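Local structure of putative aminooxidase (Propionibacterium acnes, 2BA9) at residues 184-187 against 188-191; 263-267 against 268-272; 331-334 against 335-338; 377-381 against 382-386; 405-408 against 409-412. The protein isomerises polyunsaturated fatty acids, producing conjugated linoleic acid, and binds FAD in a chain related to the flavin-containing amine oxidoreductases. All blocks are in the same frame, centred on the assembly; numbering follows the deposited sequence.

Overall arrangement
From the N terminus, the five contacts come one after another along the chain; none nests in or crosses another, and each closes only a local turn. Contact 1 starts helix 187-195 just after helix 178-184. Contact 2 starts helix 267-273, contact 3 turns the chain between strand 325-330 and helix 341-355, and contact 4 joins helix 376-380 to helix 383-389. Contact 5 opens the C-terminal helix 408-423 against FAD. Two pairs meet: Tyr-184 of contact 1 packs on Phe-405 and Asn-407 of contact 5, and Tyr-272 of contact 2 lies against Trp-383 and Lys-386 of contact 4. Contact 3 touches none of the others, its centre about 23 Å from that of contact 4.

Contact 1. Residues 184-187 against 188-191; sequences YLDF and VTMM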
# COMPACT_ATOMS: atom_id res chain seq x y z
N TYR A 184 -9.74 -1.12 1.76
CA TYR A 184 -8.76 -2.15 2.14
C TYR A 184 -9.39 -3.15 3.11
O TYR A 184 -9.66 -4.31 2.75
CB TYR A 184 -7.51 -1.47 2.74
CG TYR A 184 -6.61 -2.33 3.61
CD1 TYR A 184 -6.44 -3.69 3.38
CD2 TYR A 184 -5.89 -1.75 4.66
CE1 TYR A 184 -5.63 -4.45 4.18
CE2 TYR A 184 -5.06 -2.50 5.46
CZ TYR A 184 -4.93 -3.85 5.22
OH TYR A 184 -4.11 -4.63 6.00
N LEU A 185 -9.64 -2.71 4.34
CA LEU A 185 -10.28 -3.56 5.33
C LEU A 185 -11.79 -3.48 5.20
O LEU A 185 -12.49 -2.94 6.06
CB LEU A 185 -9.83 -3.21 6.74
CG LEU A 185 -8.38 -3.57 7.09
CD1 LEU A 185 -7.95 -2.85 8.36
CD2 LEU A 185 -8.18 -5.06 7.26
N ASP A 186 -12.30 -4.02 4.10
CA ASP A 186 -13.73 -4.21 3.98
C ASP A 186 -14.09 -5.35 4.92
O ASP A 186 -13.20 -6.01 5.48
CB ASP A 186 -14.20 -4.45 2.53
CG ASP A 186 -13.56 -5.67 1.87
OD1 ASP A 186 -12.72 -6.36 2.46
OD2 ASP A 186 -13.92 -5.91 0.70
N PHE A 187 -15.37 -5.56 5.17
CA PHE A 187 -15.73 -6.47 6.25
C PHE A 187 -15.13 -7.87 6.04
O PHE A 187 -14.66 -8.49 6.99
CB PHE A 187 -17.24 -6.54 6.45
CG PHE A 187 -17.63 -7.18 7.74
CD1 PHE A 187 -17.69 -6.44 8.92
CD2 PHE A 187 -17.91 -8.54 7.79
CE1 PHE A 187 -18.03 -7.04 10.12
CE2 PHE A 187 -18.27 -9.14 8.98
CZ PHE A 187 -18.31 -8.39 10.15
N VAL A 188 -15.11 -8.35 4.81
CA VAL A 188 -14.57 -9.69 4.53
C VAL A 188 -13.07 -9.77 4.76
O VAL A 188 -12.56 -10.78 5.24
CB VAL A 188 -14.89 -10.12 3.09
CG1 VAL A 188 -14.22 -11.46 2.77
CG2 VAL A 188 -16.39 -10.23 2.92
N THR A 189 -12.36 -8.70 4.42
CA THR A 189 -10.91 -8.66 4.57
C THR A 189 -10.56 -8.58 6.05
O THR A 189 -9.71 -9.33 6.52
CB THR A 189 -10.31 -7.48 3.78
OG1 THR A 189 -10.67 -7.62 2.41
CG2 THR A 189 -8.80 -7.43 3.90
N MET A 190 -11.24 -7.69 6.78
CA MET A 190 -11.06 -7.59 8.23
C MET A 190 -11.22 -8.96 8.87
O MET A 190 -10.37 -9.38 9.65
CB MET A 190 -12.06 -6.59 8.83
CG MET A 190 -11.90 -6.35 10.33
SD MET A 190 -10.42 -5.43 10.77
CE MET A 190 -9.25 -6.77 11.04
N MET A 191 -12.29 -9.66 8.52
CA MET A 191 -12.52 -11.01 9.06
C MET A 191 -11.38 -11.99 8.74
O MET A 191 -10.96 -12.76 9.61
CB MET A 191 -13.86 -11.55 8.58
CG MET A 191 -15.06 -10.78 9.11
SD MET A 191 -15.10 -10.64 10.91
CE MET A 191 -14.35 -9.02 11.13
O HOH W 1 -11.61 -7.84 -0.58
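Asp-186 caps the N-terminal end of helix 187-195, its carboxylate reaching forward to Thr-189 in the first turn. OD1 of Asp-186 accepts from Thr-189 N at 3.1 Å, and the donor comes in from above the carboxylate plane, 36° out of it. The Thr-189 hydroxyl also donates to this OD1, but the modelled separation is too short for its length to be trusted. With CG wedged between its own N and carbonyl carbon (chi1 59°), the Asp-186 side chain crosses that of Thr-189 at about a right angle. Water 1 donates to both Thr-189 OG1, at 3.1 Å, and Asp-186 OD2. The cap lies close to the bound sodium ion, and Tyr-184 just before it packs on Phe-405. Behind this N-cap the helical bonds begin, Met-190 N to Asp-186 O at 2.9 Å and then Met-191 N to Phe-187 O. The break from helix 178-184 is an inverse gamma turn centred on Leu-185, whose carbonyl takes the indole N-H of Trp-161.

Apolar packing accompanies the cap. Met-191 and Phe-187 form a Met-aromatic contact, SD lying 4.5 Å from the Phe-187 ring centroid. The methyl CE of Met-191 sits over one face of that ring, toward its rim, while Met-191 CG touches Phe-187 CE2 at 3.6 Å. CD2 of Leu-185 meets Met-190 SD at 4.2 Å, and both Met-190 and Phe-187 pack on Trp-161.

Contact 2. Residues 263-267 against 268-272; sequences SDADD and DEREY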
# COMPACT_ATOMS: atom_id res chain seq x y z
N SER A 263 7.25 17.57 -15.43
CA SER A 263 6.25 17.57 -16.48
C SER A 263 5.78 18.98 -16.74
O SER A 263 6.03 19.88 -15.93
CB SER A 263 5.05 16.71 -16.07
OG SER A 263 4.39 17.28 -14.96
N ASP A 264 5.12 19.16 -17.87
CA ASP A 264 4.36 20.38 -18.19
C ASP A 264 2.98 20.30 -17.51
O ASP A 264 1.94 20.41 -18.16
CB ASP A 264 4.20 20.55 -19.71
CG ASP A 264 3.53 19.35 -20.38
OD1 ASP A 264 3.32 18.32 -19.71
OD2 ASP A 264 3.23 19.42 -21.58
N ALA A 265 2.99 20.07 -16.21
CA ALA A 265 1.75 19.91 -15.44
C ALA A 265 0.84 21.12 -15.64
O ALA A 265 1.30 22.27 -15.62
CB ALA A 265 2.07 19.73 -13.96
N ASP A 266 -0.45 20.87 -15.86
CA ASP A 266 -1.38 21.97 -16.00
C ASP A 266 -1.88 22.48 -14.64
O ASP A 266 -1.51 21.96 -13.58
CB ASP A 266 -2.50 21.62 -16.99
CG ASP A 266 -3.48 20.59 -16.47
OD1 ASP A 266 -3.62 20.41 -15.25
OD2 ASP A 266 -4.15 19.99 -17.33
N ASP A 267 -2.70 23.53 -14.69
CA ASP A 267 -3.18 24.22 -13.50
C ASP A 267 -3.83 23.27 -12.50
O ASP A 267 -3.65 23.41 -11.28
CB ASP A 267 -4.19 25.33 -13.89
CG ASP A 267 -3.52 26.58 -14.41
OD1 ASP A 267 -2.35 26.82 -14.06
OD2 ASP A 267 -4.18 27.37 -15.15
N ASP A 268 -4.57 22.30 -13.03
CA ASP A 268 -5.32 21.34 -12.21
C ASP A 268 -4.41 20.29 -11.60
O ASP A 268 -4.60 19.88 -10.46
CB ASP A 268 -6.41 20.67 -13.05
CG ASP A 268 -7.59 21.58 -13.31
OD1 ASP A 268 -7.81 22.54 -12.56
OD2 ASP A 268 -8.32 21.32 -14.28
N GLU A 269 -3.42 19.85 -12.38
CA GLU A 269 -2.46 18.89 -11.90
C GLU A 269 -1.68 19.49 -10.73
O GLU A 269 -1.66 18.90 -9.65
CB GLU A 269 -1.56 18.42 -13.04
CG GLU A 269 -2.29 17.52 -14.03
CD GLU A 269 -1.43 17.07 -15.20
OE1 GLU A 269 -0.64 17.90 -15.72
OE2 GLU A 269 -1.56 15.89 -15.60
N ARG A 270 -1.08 20.66 -10.93
CA ARG A 270 -0.41 21.37 -9.83
C ARG A 270 -1.33 21.52 -8.62
O ARG A 270 -1.00 21.06 -7.53
CB ARG A 270 0.11 22.75 -10.26
CG ARG A 270 1.56 22.75 -10.70
CD ARG A 270 1.96 24.05 -11.34
NE ARG A 270 1.41 24.18 -12.68
CZ ARG A 270 0.51 25.09 -13.08
NH1 ARG A 270 0.01 26.00 -12.24
NH2 ARG A 270 0.10 25.08 -14.35
N GLU A 271 -2.48 22.14 -8.82
CA GLU A 271 -3.43 22.42 -7.73
C GLU A 271 -3.86 21.20 -6.94
O GLU A 271 -3.90 21.23 -5.71
CB GLU A 271 -4.69 23.11 -8.26
CG GLU A 271 -5.58 23.65 -7.14
CD GLU A 271 -6.91 24.15 -7.64
OE1 GLU A 271 -7.09 24.25 -8.87
OE2 GLU A 271 -7.78 24.43 -6.78
N TYR A 272 -4.21 20.13 -7.65
CA TYR A 272 -4.74 18.92 -7.00
C TYR A 272 -3.66 17.94 -6.56
O TYR A 272 -3.73 17.41 -5.45
CB TYR A 272 -5.82 18.27 -7.87
CG TYR A 272 -7.12 19.05 -7.73
CD1 TYR A 272 -7.28 20.26 -8.38
CD2 TYR A 272 -8.12 18.62 -6.88
CE1 TYR A 272 -8.45 21.01 -8.22
CE2 TYR A 272 -9.28 19.35 -6.71
CZ TYR A 272 -9.44 20.55 -7.38
OH TYR A 272 -10.59 21.28 -7.21
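Asp-266 OD1 takes two backbone N-H groups from the first turn of helix 267-273. Glu-269 N is the firm donor, 2.9 Å from Asp-266 OD1 and nearly in line with the C-O bond, while Asp-268 N makes only a weak, bent bond to the same oxygen. In return, OE1 of Glu-269 accepts from Asp-266 N at 3.0 Å, met on its anti side. These reciprocal bonds make a capping box, with Asp-266 as the N-cap. Its CG, at chi1 70°, lies between its own N and carbonyl carbon, and from there the carboxylate reaches the amides of the helix start. The box brings two carboxylates together, Asp-266 OD1 and Glu-269 OE1 being 3.9 Å apart. Arginines nearby probably offset that repulsion: Arg-393 forms a salt bridge with Asp-266 OD2, and Arg-231 one with Glu-269 OE1. The other oxygen of Glu-269, OE2, bonds to the hydroxyl of Tyr-398.

On a second side of the turn Arg-270 folds back to Asp-267, the two side chains running alongside each other. Its guanidinium meets the carboxylate end-on, with both terminal nitrogens on one atom, Asp-267 OD1: NH2 at 3.0 Å and NH1 at 3.1 Å. The two planes are nearly perpendicular, 83° apart. Asp-266 O lies 3.3 Å above one face of the Arg-270 guanidinium, toward its rim, while Ala-265 O sits at the edge and accepts a weak bond from NH2.

Contact 3. Residues 331-334 against 335-338; sequences RNHP and DYAD
The chain doubles back in a type I beta turn from His-333 to Tyr-336, closed by Tyr-336 N donating to His-333 O at 3.2 Å. The donor stands well above the carbonyl plane, 57° out of it. His-333 grips the turn a second time through its side chain: ring atom ND1 accepts from Asp-335 N at 3.0 Å, the N-H coming in at the ring edge, a little tilted from the ring plane. CG of His-333 is anti to its backbone N (chi1 -178°), which carries the ring alongside Asp-335, whose CB lies 3.5 Å from His-333 ND1. Because ND1 is an acceptor, the ring proton is probably on NE2, which bonds to Asp-174 OD1.

Tyr-336 turns its edge toward the face of the imidazole in an offset edge-to-face pair, with the His-333 and Tyr-336 centroids 5.6 Å apart and the planes at 72°. Between the two rings, Tyr-336 CD2 comes nearest, 3.7 Å from His-333 ND1. Between the two arms of the turn, water 2 accepts from His-333 N at 2.9 Å and lies in bonding reach of Tyr-336 O and Asp-338 OD1.

This surface loop leads from strand 325-330 to helix 341-355. Asn-332 and Asp-338 both bond to Gln-280 on the adjacent strand 277-288, while the side chain of Arg-331 rests on Gln-341 and Cys-344 of the helix.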
# COMPACT_ATOMS: atom_id res chain seq x y z
N ARG A 331 6.84 7.70 10.93
CA ARG A 331 7.59 8.92 11.21
C ARG A 331 6.77 10.20 11.13
O ARG A 331 7.27 11.26 11.48
CB ARG A 331 8.79 9.03 10.26
CG ARG A 331 9.84 7.95 10.53
CD ARG A 331 11.05 8.01 9.62
NE ARG A 331 11.47 9.38 9.33
CZ ARG A 331 12.45 9.70 8.49
NH1 ARG A 331 13.16 8.75 7.90
NH2 ARG A 331 12.73 10.98 8.28
N ASN A 332 5.51 10.12 10.71
CA ASN A 332 4.70 11.32 10.51
C ASN A 332 3.26 11.17 10.99
O ASN A 332 2.72 10.07 11.07
CB ASN A 332 4.70 11.68 9.03
CG ASN A 332 3.89 10.70 8.21
OD1 ASN A 332 4.27 9.53 8.05
ND2 ASN A 332 2.73 11.14 7.73
N HIS A 333 2.65 12.32 11.29
CA HIS A 333 1.23 12.42 11.63
C HIS A 333 0.87 13.91 11.47
O HIS A 333 1.72 14.79 11.74
CB HIS A 333 1.02 11.93 13.07
CG HIS A 333 -0.40 11.92 13.54
ND1 HIS A 333 -1.04 13.06 13.97
CD2 HIS A 333 -1.28 10.91 13.69
CE1 HIS A 333 -2.27 12.75 14.35
NE2 HIS A 333 -2.44 11.45 14.19
N PRO A 334 -0.35 14.22 11.02
CA PRO A 334 -0.72 15.65 10.86
C PRO A 334 -0.56 16.55 12.10
O PRO A 334 -0.31 17.73 11.96
CB PRO A 334 -2.20 15.59 10.46
CG PRO A 334 -2.38 14.23 9.87
CD PRO A 334 -1.46 13.33 10.63
N ASP A 335 -0.72 15.98 13.29
CA ASP A 335 -0.68 16.75 14.53
C ASP A 335 0.72 16.94 15.13
O ASP A 335 0.88 17.67 16.14
CB ASP A 335 -1.63 16.10 15.55
CG ASP A 335 -3.09 16.27 15.17
OD1 ASP A 335 -3.36 16.95 14.16
OD2 ASP A 335 -3.97 15.71 15.87
N TYR A 336 1.73 16.32 14.50
CA TYR A 336 3.11 16.33 14.98
C TYR A 336 4.15 16.66 13.89
O TYR A 336 3.92 16.44 12.70
CB TYR A 336 3.48 14.97 15.57
CG TYR A 336 2.63 14.56 16.75
CD1 TYR A 336 3.06 14.80 18.06
CD2 TYR A 336 1.41 13.92 16.57
CE1 TYR A 336 2.30 14.43 19.15
CE2 TYR A 336 0.63 13.54 17.67
CZ TYR A 336 1.08 13.80 18.95
OH TYR A 336 0.31 13.43 20.04
N ALA A 337 5.29 17.16 14.33
CA ALA A 337 6.45 17.34 13.45
C ALA A 337 7.02 15.97 13.14
O ALA A 337 6.89 15.04 13.95
CB ALA A 337 7.47 18.20 14.11
N ASP A 338 7.62 15.82 11.96
CA ASP A 338 8.16 14.51 11.55
C ASP A 338 9.19 14.06 12.57
O ASP A 338 9.95 14.87 13.11
CB ASP A 338 8.86 14.58 10.19
CG ASP A 338 7.91 14.85 9.04
OD1 ASP A 338 6.69 14.77 9.24
OD2 ASP A 338 8.42 15.16 7.93
O HOH W 2 4.43 14.62 10.90

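Contact 4. Residues 377-381 against 382-386; sequences EDYKA and GWYEK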
# COMPACT_ATOMS: atom_id res chain seq x y z
N GLU A 377 -11.04 16.75 4.47
CA GLU A 377 -11.52 18.00 3.84
C GLU A 377 -11.37 18.01 2.31
O GLU A 377 -12.30 18.35 1.57
CB GLU A 377 -10.74 19.19 4.41
CG GLU A 377 -11.07 20.52 3.75
CD GLU A 377 -10.25 21.67 4.30
OE1 GLU A 377 -10.88 22.63 4.79
OE2 GLU A 377 -9.00 21.59 4.24
N ASP A 378 -10.17 17.66 1.85
CA ASP A 378 -9.88 17.59 0.43
C ASP A 378 -10.73 16.48 -0.22
O ASP A 378 -11.28 16.67 -1.29
CB ASP A 378 -8.37 17.42 0.20
CG ASP A 378 -7.56 18.68 0.53
OD1 ASP A 378 -8.15 19.79 0.63
OD2 ASP A 378 -6.32 18.59 0.67
N TYR A 379 -10.87 15.35 0.45
CA TYR A 379 -11.75 14.29 -0.05
C TYR A 379 -13.19 14.82 -0.22
O TYR A 379 -13.80 14.65 -1.28
CB TYR A 379 -11.69 13.04 0.86
CG TYR A 379 -12.15 11.75 0.21
CD1 TYR A 379 -11.25 10.69 -0.03
CD2 TYR A 379 -13.48 11.58 -0.18
CE1 TYR A 379 -11.68 9.50 -0.64
CE2 TYR A 379 -13.91 10.41 -0.79
CZ TYR A 379 -13.03 9.38 -1.02
OH TYR A 379 -13.52 8.24 -1.63
N LYS A 380 -13.69 15.52 0.81
CA LYS A 380 -15.04 16.07 0.88
C LYS A 380 -15.23 17.13 -0.20
O LYS A 380 -16.31 17.25 -0.76
CB LYS A 380 -15.33 16.72 2.25
CG LYS A 380 -15.72 15.78 3.38
CD LYS A 380 -15.99 16.57 4.65
CE LYS A 380 -15.91 15.70 5.90
NZ LYS A 380 -16.17 16.58 7.11
N ALA A 381 -14.16 17.90 -0.45
CA ALA A 381 -14.20 18.99 -1.41
C ALA A 381 -14.27 18.48 -2.85
O ALA A 381 -14.42 19.27 -3.78
CB ALA A 381 -12.98 19.91 -1.22
N GLY A 382 -14.13 17.16 -3.03
CA GLY A 382 -14.37 16.51 -4.31
C GLY A 382 -13.13 16.01 -5.03
O GLY A 382 -13.21 15.67 -6.21
N TRP A 383 -11.99 15.92 -4.33
CA TRP A 383 -10.70 15.59 -4.95
C TRP A 383 -10.79 14.59 -6.10
O TRP A 383 -10.32 14.88 -7.18
CB TRP A 383 -9.68 15.08 -3.90
CG TRP A 383 -8.24 15.22 -4.33
CD1 TRP A 383 -7.41 16.29 -4.09
CD2 TRP A 383 -7.46 14.27 -5.07
NE1 TRP A 383 -6.16 16.05 -4.63
CE2 TRP A 383 -6.17 14.82 -5.24
CE3 TRP A 383 -7.73 13.00 -5.60
CZ2 TRP A 383 -5.17 14.16 -5.93
CZ3 TRP A 383 -6.72 12.33 -6.28
CH2 TRP A 383 -5.46 12.91 -6.43
N TYR A 384 -11.42 13.45 -5.86
CA TYR A 384 -11.47 12.34 -6.85
C TYR A 384 -12.50 12.54 -7.97
O TYR A 384 -12.39 11.95 -9.04
CB TYR A 384 -11.71 10.99 -6.13
CG TYR A 384 -10.55 10.50 -5.31
CD1 TYR A 384 -9.55 9.72 -5.88
CD2 TYR A 384 -10.44 10.82 -3.96
CE1 TYR A 384 -8.49 9.27 -5.14
CE2 TYR A 384 -9.35 10.36 -3.19
CZ TYR A 384 -8.38 9.58 -3.80
OH TYR A 384 -7.28 9.12 -3.10
N GLU A 385 -13.52 13.37 -7.72
CA GLU A 385 -14.42 13.78 -8.78
C GLU A 385 -13.61 14.57 -9.79
O GLU A 385 -13.72 14.35 -11.00
CB GLU A 385 -15.59 14.62 -8.23
CG GLU A 385 -16.58 13.80 -7.39
CD GLU A 385 -17.84 14.57 -7.06
OE1 GLU A 385 -18.59 14.88 -7.99
OE2 GLU A 385 -18.09 14.84 -5.86
N LYS A 386 -12.77 15.47 -9.29
CA LYS A 386 -11.88 16.23 -10.16
C LYS A 386 -10.87 15.33 -10.87
O LYS A 386 -10.82 15.30 -12.09
CB LYS A 386 -11.15 17.32 -9.36
CG LYS A 386 -10.20 18.16 -10.20
CD LYS A 386 -10.94 19.10 -11.16
CE LYS A 386 -10.08 20.31 -11.54
NZ LYS A 386 -10.84 21.46 -12.14
O HOH W 3 -13.29 13.15 -3.62
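Two backbone bonds close the end of helix 376-380 as a Schellman motif: Trp-383 N donates to Asp-378 O at 3.2 Å, and inside it Gly-382 N donates to Tyr-379 O at 3.1 Å. Gly-382 makes the reversal with a positive phi of 108°, and it is also the N-cap residue of helix 383-389, so one glycine ends one helix and starts the next. Water 3 ties the two together, donating to Tyr-379 O at 2.8 Å and accepting from Tyr-384 N at 2.9 Å.

Outward from this polar core the two tyrosines meet at a slant, their planes 50° apart. CD2 of Tyr-384 stands over one face of the Tyr-379 ring, toward the rim, and Tyr-384 CE2 touches Tyr-379 CE1 at 3.6 Å. Their hydroxyls are engaged elsewhere, Tyr-379 OH with His-133 and Tyr-384 OH with Tyr-180 and Ile-402 O; His-133 also stacks on the Tyr-384 ring. Trp-383 NE1 bonds to Tyr-272 O. The indole turns an edge to Tyr-384, with Trp-383 CE3 lying 3.6 Å above the centre of that ring.

Contact 5. Residues 405-408 against 409-412; sequences FGNF and DEVC. With NA (sodium ion), chain B; FAD (flavin-adenine dinucleotide), chain D.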
# COMPACT_ATOMS: atom_id res chain seq x y z
N PHE A 405 -5.80 2.52 -3.34
CA PHE A 405 -5.33 2.42 -1.97
C PHE A 405 -3.92 1.87 -2.01
O PHE A 405 -3.54 1.21 -2.99
CB PHE A 405 -6.25 1.50 -1.16
CG PHE A 405 -5.82 1.33 0.25
CD1 PHE A 405 -6.06 2.34 1.18
CD2 PHE A 405 -5.15 0.19 0.66
CE1 PHE A 405 -5.65 2.20 2.49
CE2 PHE A 405 -4.73 0.04 1.97
CZ PHE A 405 -4.99 1.04 2.89
N GLY A 406 -3.15 2.14 -0.96
CA GLY A 406 -1.79 1.67 -0.85
C GLY A 406 -1.63 0.19 -0.55
O GLY A 406 -0.90 -0.17 0.36
N ASN A 407 -2.30 -0.68 -1.31
CA ASN A 407 -2.01 -2.14 -1.28
C ASN A 407 -1.94 -2.73 -2.68
O ASN A 407 -2.41 -2.10 -3.64
CB ASN A 407 -2.88 -2.91 -0.26
CG ASN A 407 -4.17 -3.58 -0.83
OD1 ASN A 407 -4.27 -3.98 -1.99
ND2 ASN A 407 -5.13 -3.77 0.07
N PHE A 408 -1.29 -3.88 -2.81
CA PHE A 408 -0.91 -4.36 -4.15
C PHE A 408 -2.07 -5.03 -4.90
O PHE A 408 -2.07 -5.05 -6.13
CB PHE A 408 0.40 -5.18 -4.16
CG PHE A 408 0.39 -6.45 -3.32
CD1 PHE A 408 -0.18 -7.62 -3.81
CD2 PHE A 408 1.06 -6.49 -2.11
CE1 PHE A 408 -0.14 -8.80 -3.06
CE2 PHE A 408 1.09 -7.66 -1.35
CZ PHE A 408 0.47 -8.81 -1.83
N ASP A 409 -3.07 -5.52 -4.21
CA ASP A 409 -4.26 -5.99 -4.92
C ASP A 409 -5.08 -4.81 -5.42
O ASP A 409 -5.59 -4.83 -6.53
CB ASP A 409 -5.13 -6.89 -4.05
CG ASP A 409 -6.30 -7.47 -4.83
OD1 ASP A 409 -6.07 -8.37 -5.68
OD2 ASP A 409 -7.43 -7.00 -4.59
N GLU A 410 -5.17 -3.76 -4.60
CA GLU A 410 -6.01 -2.62 -4.94
C GLU A 410 -5.49 -1.90 -6.16
O GLU A 410 -6.27 -1.56 -7.06
CB GLU A 410 -6.15 -1.65 -3.76
CG GLU A 410 -7.00 -2.18 -2.60
CD GLU A 410 -8.48 -2.37 -2.94
OE1 GLU A 410 -9.08 -1.49 -3.59
OE2 GLU A 410 -9.07 -3.41 -2.54
N VAL A 411 -4.17 -1.69 -6.22
CA VAL A 411 -3.56 -1.02 -7.36
C VAL A 411 -3.63 -1.85 -8.65
O VAL A 411 -3.88 -1.31 -9.72
CB VAL A 411 -2.09 -0.57 -7.09
CG1 VAL A 411 -2.00 0.28 -5.80
CG2 VAL A 411 -1.15 -1.74 -7.06
N CYS A 412 -3.41 -3.16 -8.54
CA CYS A 412 -3.47 -4.04 -9.70
C CYS A 412 -4.90 -4.11 -10.23
O CYS A 412 -5.13 -4.01 -11.43
CB CYS A 412 -2.96 -5.44 -9.36
SG CYS A 412 -1.18 -5.53 -8.99
NA NA B . -11.17 -3.96 -1.71
PA FAD D . 5.09 1.06 -5.84
O1A FAD D . 5.03 -0.33 -5.27
O2A FAD D . 5.67 2.13 -4.95
O5B FAD D . 6.01 1.02 -7.16
C5B FAD D . 6.15 2.22 -7.88
C4B FAD D . 7.23 2.06 -8.94
O4B FAD D . 7.32 3.26 -9.67
C3B FAD D . 8.59 1.75 -8.32
O3B FAD D . 9.14 0.59 -8.92
C2B FAD D . 9.39 3.00 -8.59
O2B FAD D . 10.80 2.76 -8.67
C1B FAD D . 8.69 3.56 -9.84
N9A FAD D . 8.95 5.00 -9.98
C8A FAD D . 8.74 5.98 -9.04
N7A FAD D . 9.13 7.18 -9.56
C5A FAD D . 9.60 6.97 -10.82
C6A FAD D . 10.14 7.82 -11.81
N6A FAD D . 9.92 9.17 -11.72
N1A FAD D . 10.49 7.27 -13.03
C2A FAD D . 10.39 5.91 -13.28
N3A FAD D . 9.86 5.08 -12.29
C4A FAD D . 9.49 5.59 -11.09
N1 FAD D . 0.40 -4.35 0.27
C2 FAD D . -0.53 -5.36 0.47
O2 FAD D . -1.36 -5.61 -0.40
N3 FAD D . -0.53 -6.06 1.66
C4 FAD D . 0.40 -5.78 2.64
O4 FAD D . 0.38 -6.44 3.69
C4X FAD D . 1.35 -4.77 2.43
N5 FAD D . 2.28 -4.44 3.40
C5X FAD D . 3.32 -3.57 3.14
C6 FAD D . 4.33 -3.37 4.08
C7 FAD D . 5.39 -2.51 3.79
C7M FAD D . 6.47 -2.33 4.82
C8 FAD D . 5.43 -1.84 2.57
C8M FAD D . 6.54 -0.91 2.21
C9 FAD D . 4.41 -2.04 1.64
C9A FAD D . 3.34 -2.90 1.92
N10 FAD D . 2.29 -3.10 1.00
C10 FAD D . 1.35 -4.07 1.23
C1' FAD D . 1.97 -2.08 -0.04
C2' FAD D . 2.38 -2.53 -1.43
O2' FAD D . 3.71 -3.04 -1.46
C3' FAD D . 2.23 -1.34 -2.36
O3' FAD D . 0.93 -0.77 -2.20
C4' FAD D . 2.47 -1.74 -3.81
O4' FAD D . 3.84 -2.04 -4.04
C5' FAD D . 1.99 -0.61 -4.71
O5' FAD D . 2.46 -0.80 -6.01
P FAD D . 2.59 0.46 -7.02
O1P FAD D . 3.18 0.03 -8.34
O2P FAD D . 1.24 1.07 -7.17
O3P FAD D . 3.62 1.48 -6.33
O HOH W 4 -7.36 -5.00 -1.25
O HOH W 5 -11.75 -2.09 -3.11
O HOH W 6 -10.34 -5.15 0.12
O HOH W 7 -13.08 -4.02 -0.78
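Over one face of the Phe-408 ring, toward the rim, lies flavin O2, with Phe-408 CD2 3.1 Å from FAD O2. Tyr-67 meets Phe-408 edge-to-face. Phe-408 CG lies between its own N and carbonyl carbon (chi1 61°), which leaves the backbone amide and the ring converging on the same flavin oxygen: Phe-408 N donates to FAD O2 at 3.0 Å.

Asn-407 is the N-cap, OD1 accepting from Glu-410 N at 2.8 Å. Asn-407 OD1 also touches Glu-410 CG at 3.3 Å, the amide and carboxylate planes being 73° apart. The other amide atom, ND2, donates to water 4, which in turn donates to Glu-410 OE2. The same OE2 binds the sodium ion at 2.3 Å, so water 4 and Glu-410 OE2 together link the cap to the metal. Waters 5, 6 and 7 and Lys-183 O complete the sodium's ligands, and water 5 also donates to Glu-410 OE1, an oxygen held as well by Asn-131 ND2. Val-411 N bonds to Asn-407 O at 3.1 Å, and Val-411 CG1 approaches FAD O2P at 3.6 Å.

The N-terminal end of helix 408-423 thus faces the C2 carbonyl of the flavin. Such placement of a helix start recurs in flavoenzymes, where its dipole is thought to stabilise negative charge on the N1-C2=O part of a reduced flavin, and here it probably acts likewise.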